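Local coordinates for protein phage terminase large subunit (Thermus phage P7426, PDB 7KS4) that probably drives viral DNA into empty capsids as an ATP-powered packaging motor and cuts the genome, the present chain being its N-terminal ATPase domain, at residues H24-S33 and E220-W230. Numbering follows the deposited sequence.
With SO4 (sulfate ion), chain B.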
# COMPACT_ATOMS: atom_id res chain seq x y z
N HIS A 24 5.90 4.58 -12.44
CA HIS A 24 6.30 5.98 -12.54
C HIS A 24 7.35 6.31 -11.49
O HIS A 24 7.68 5.49 -10.63
CB HIS A 24 5.08 6.88 -12.37
CG HIS A 24 3.97 6.61 -13.33
ND1 HIS A 24 2.65 6.81 -13.02
CD2 HIS A 24 4.00 6.14 -14.60
CE1 HIS A 24 1.90 6.47 -14.06
NE2 HIS A 24 2.70 6.06 -15.03
N HIS A 25 7.88 7.53 -11.56
CA HIS A 25 9.00 7.88 -10.69
C HIS A 25 8.63 7.73 -9.22
O HIS A 25 9.44 7.25 -8.42
CB HIS A 25 9.50 9.30 -10.99
CG HIS A 25 8.50 10.39 -10.73
ND1 HIS A 25 7.40 10.60 -11.53
CD2 HIS A 25 8.46 11.34 -9.77
CE1 HIS A 25 6.71 11.63 -11.07
NE2 HIS A 25 7.33 12.10 -10.00
N VAL A 26 7.41 8.11 -8.85
CA VAL A 26 7.03 8.05 -7.44
C VAL A 26 6.79 6.61 -7.01
O VAL A 26 7.18 6.21 -5.91
CB VAL A 26 5.79 8.92 -7.16
CG1 VAL A 26 5.53 8.98 -5.65
CG2 VAL A 26 5.98 10.31 -7.73
N GLN A 27 6.12 5.82 -7.85
CA GLN A 27 5.97 4.40 -7.58
C GLN A 27 7.33 3.72 -7.46
O GLN A 27 7.57 2.94 -6.53
CB GLN A 27 5.15 3.74 -8.69
CG GLN A 27 3.74 4.24 -8.79
CD GLN A 27 3.07 3.79 -10.07
OE1 GLN A 27 3.67 3.83 -11.15
NE2 GLN A 27 1.83 3.32 -9.95
N LEU A 28 8.23 4.01 -8.40
CA LEU A 28 9.57 3.43 -8.34
C LEU A 28 10.26 3.78 -7.04
O LEU A 28 10.91 2.93 -6.43
CB LEU A 28 10.38 3.90 -9.54
CG LEU A 28 11.68 3.15 -9.85
CD1 LEU A 28 11.43 1.66 -10.02
CD2 LEU A 28 12.30 3.74 -11.11
N ALA A 29 10.14 5.04 -6.60
CA ALA A 29 10.78 5.42 -5.34
C ALA A 29 10.24 4.60 -4.18
O ALA A 29 11.01 4.15 -3.32
CB ALA A 29 10.57 6.91 -5.08
N ILE A 30 8.93 4.37 -4.15
CA ILE A 30 8.33 3.52 -3.11
C ILE A 30 8.91 2.12 -3.17
O ILE A 30 9.26 1.52 -2.15
CB ILE A 30 6.80 3.51 -3.25
CG1 ILE A 30 6.25 4.91 -2.92
CG2 ILE A 30 6.17 2.42 -2.36
CD1 ILE A 30 4.76 5.07 -3.14
N HIS A 31 9.00 1.55 -4.38
CA HIS A 31 9.48 0.18 -4.52
C HIS A 31 10.95 0.05 -4.16
O HIS A 31 11.38 -0.98 -3.64
CB HIS A 31 9.26 -0.33 -5.95
CG HIS A 31 7.82 -0.42 -6.35
ND1 HIS A 31 6.87 -1.03 -5.56
CD2 HIS A 31 7.17 0.02 -7.45
CE1 HIS A 31 5.69 -0.97 -6.16
NE2 HIS A 31 5.85 -0.33 -7.31
N ARG A 32 11.76 1.07 -4.46
CA ARG A 32 13.18 1.00 -4.14
C ARG A 32 13.45 1.17 -2.65
O ARG A 32 14.51 0.77 -2.17
CB ARG A 32 13.96 2.06 -4.92
CG ARG A 32 14.08 1.76 -6.41
CD ARG A 32 15.10 2.66 -7.08
NE ARG A 32 15.07 2.53 -8.53
CZ ARG A 32 15.80 1.66 -9.23
NH1 ARG A 32 16.65 0.83 -8.63
NH2 ARG A 32 15.70 1.63 -10.55
N SER A 33 12.51 1.75 -1.91
CA SER A 33 12.70 1.97 -0.49
C SER A 33 12.68 0.66 0.27
O SER A 33 11.77 -0.16 0.09
CB SER A 33 11.62 2.90 0.06
OG SER A 33 11.70 2.97 1.47
N GLU A 220 10.41 6.10 5.80
CA GLU A 220 10.69 6.86 4.59
C GLU A 220 9.38 7.33 4.00
O GLU A 220 8.44 6.54 3.85
CB GLU A 220 11.46 6.02 3.55
CG GLU A 220 11.78 6.80 2.29
CD GLU A 220 12.78 6.07 1.41
OE1 GLU A 220 13.18 4.95 1.77
OE2 GLU A 220 13.15 6.63 0.35
N SER A 221 9.30 8.62 3.68
CA SER A 221 8.06 9.23 3.24
C SER A 221 8.17 9.77 1.82
O SER A 221 9.24 10.22 1.39
CB SER A 221 7.64 10.36 4.17
OG SER A 221 7.36 9.85 5.45
N PHE A 222 7.04 9.74 1.11
CA PHE A 222 6.95 10.14 -0.28
C PHE A 222 5.78 11.10 -0.43
O PHE A 222 4.73 10.91 0.21
CB PHE A 222 6.75 8.92 -1.18
CG PHE A 222 7.69 7.79 -0.85
CD1 PHE A 222 8.86 7.62 -1.58
CD2 PHE A 222 7.42 6.93 0.21
CE1 PHE A 222 9.73 6.60 -1.27
CE2 PHE A 222 8.29 5.91 0.51
CZ PHE A 222 9.45 5.75 -0.23
N HIS A 223 5.97 12.13 -1.26
CA HIS A 223 4.98 13.19 -1.43
C HIS A 223 4.85 13.53 -2.91
O HIS A 223 5.86 13.66 -3.60
CB HIS A 223 5.35 14.44 -0.64
CG HIS A 223 4.28 15.47 -0.63
ND1 HIS A 223 4.43 16.72 -1.20
CD2 HIS A 223 3.01 15.43 -0.15
CE1 HIS A 223 3.31 17.41 -1.05
NE2 HIS A 223 2.44 16.65 -0.42
N ALA A 224 3.62 13.67 -3.38
CA ALA A 224 3.40 14.10 -4.76
C ALA A 224 1.97 14.57 -4.91
O ALA A 224 1.03 13.89 -4.50
CB ALA A 224 3.69 12.96 -5.75
N ALA A 225 1.81 15.76 -5.50
CA ALA A 225 0.50 16.19 -5.95
C ALA A 225 0.10 15.40 -7.19
O ALA A 225 0.93 14.80 -7.87
CB ALA A 225 0.51 17.69 -6.26
N SER A 226 -1.20 15.41 -7.48
CA SER A 226 -1.67 14.74 -8.69
C SER A 226 -0.92 15.25 -9.92
O SER A 226 -0.58 14.46 -10.82
CB SER A 226 -3.17 14.95 -8.85
OG SER A 226 -3.84 14.56 -7.67
N TRP A 227 -0.63 16.55 -9.96
CA TRP A 227 0.04 17.12 -11.12
C TRP A 227 1.54 16.91 -11.11
O TRP A 227 2.19 17.17 -12.13
CB TRP A 227 -0.28 18.62 -11.22
CG TRP A 227 0.04 19.39 -9.99
CD1 TRP A 227 1.27 19.80 -9.58
CD2 TRP A 227 -0.89 19.85 -9.00
NE1 TRP A 227 1.16 20.50 -8.39
CE2 TRP A 227 -0.16 20.54 -8.02
CE3 TRP A 227 -2.28 19.75 -8.86
CZ2 TRP A 227 -0.76 21.12 -6.91
CZ3 TRP A 227 -2.88 20.33 -7.76
CH2 TRP A 227 -2.12 21.01 -6.80
N ASP A 228 2.12 16.45 -9.99
CA ASP A 228 3.49 15.97 -10.03
C ASP A 228 3.59 14.68 -10.84
O ASP A 228 4.59 14.46 -11.54
CB ASP A 228 4.03 15.73 -8.61
CG ASP A 228 4.23 17.02 -7.84
OD1 ASP A 228 4.61 18.04 -8.46
OD2 ASP A 228 4.02 17.01 -6.61
N VAL A 229 2.58 13.82 -10.75
CA VAL A 229 2.57 12.59 -11.53
C VAL A 229 1.98 12.82 -12.92
O VAL A 229 2.41 12.17 -13.88
CB VAL A 229 1.78 11.50 -10.80
CG1 VAL A 229 1.94 10.16 -11.53
CG2 VAL A 229 2.22 11.39 -9.33
N TRP A 230 1.01 13.72 -13.04
CA TRP A 230 0.34 14.03 -14.31
C TRP A 230 0.53 15.51 -14.60
O TRP A 230 -0.41 16.31 -14.44
CB TRP A 230 -1.13 13.65 -14.26
CG TRP A 230 -1.34 12.18 -14.07
CD1 TRP A 230 -1.83 11.56 -12.95
CD2 TRP A 230 -1.05 11.14 -15.01
NE1 TRP A 230 -1.87 10.20 -13.15
CE2 TRP A 230 -1.40 9.92 -14.41
CE3 TRP A 230 -0.53 11.13 -16.31
CZ2 TRP A 230 -1.24 8.69 -15.06
CZ3 TRP A 230 -0.38 9.92 -16.96
CH2 TRP A 230 -0.73 8.71 -16.33
S SO4 B . 7.40 9.50 -15.03
O1 SO4 B . 6.73 9.78 -13.77
O2 SO4 B . 6.54 8.67 -15.86
O3 SO4 B . 7.69 10.76 -15.72
O4 SO4 B . 8.66 8.81 -14.77
O HOH W 1 13.17 5.37 -2.80
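Phe222 presents a ring face to Ile30 of helix 25-32, a concrete case of a helix packed on a sheet-edge strand. Ile30 CG1 stands over the centre of that ring, a CH-pi contact of 3.8 Å to the centroid and 10° off the normal. Ala29 CB approaches Phe222 CE1 obliquely at 3.9 Å, from the same side as Ile30, and Ser33 CB meets CZ at the edge. Toward the other end of the helix, Val26 CG2, set anti to its own carbonyl carbon, reaches both Ala224 CB and Val229 CG2, at 4.0 and 4.2 Å.

Hydrogen bonds lie at the two ends. Where the helix stops, Ser33 OG donates to Glu220 OE1; the OG swings there by standing anti to the backbone N (chi1 172°), and also bonds to Ala35 N. A water donates to Ala29 O and, weakly, to Glu220 OE2. At the helix start, His25 ND1 donates to a sulfate, probably from the crystallisation liquor. The serine and sulfate bonds are very short, their exact lengths therefore doubtful. Separately, His25 CE1 makes an edge-on van der Waals contact with Asp228 O at 3.6 Å.

The His24 and Trp230 rings approach obliquely, planes at 82°, with His24 CE1 4.0 Å from Trp230 CZ2. Trp230 NE1 bonds to Gln45 O; Gln27 OE1 accepts from His24 N, while Gln27 NE2 donates to ADP N7.

The helix runs antiparallel to outermost strand 219-224 of the P-loop ATPase sheet; strand 37-42 pairs with that strand, its Leu42 meeting Val26 and Ala224, helix 48-62 meets Gln27 and His31, and helix 234-239 packs against Trp230.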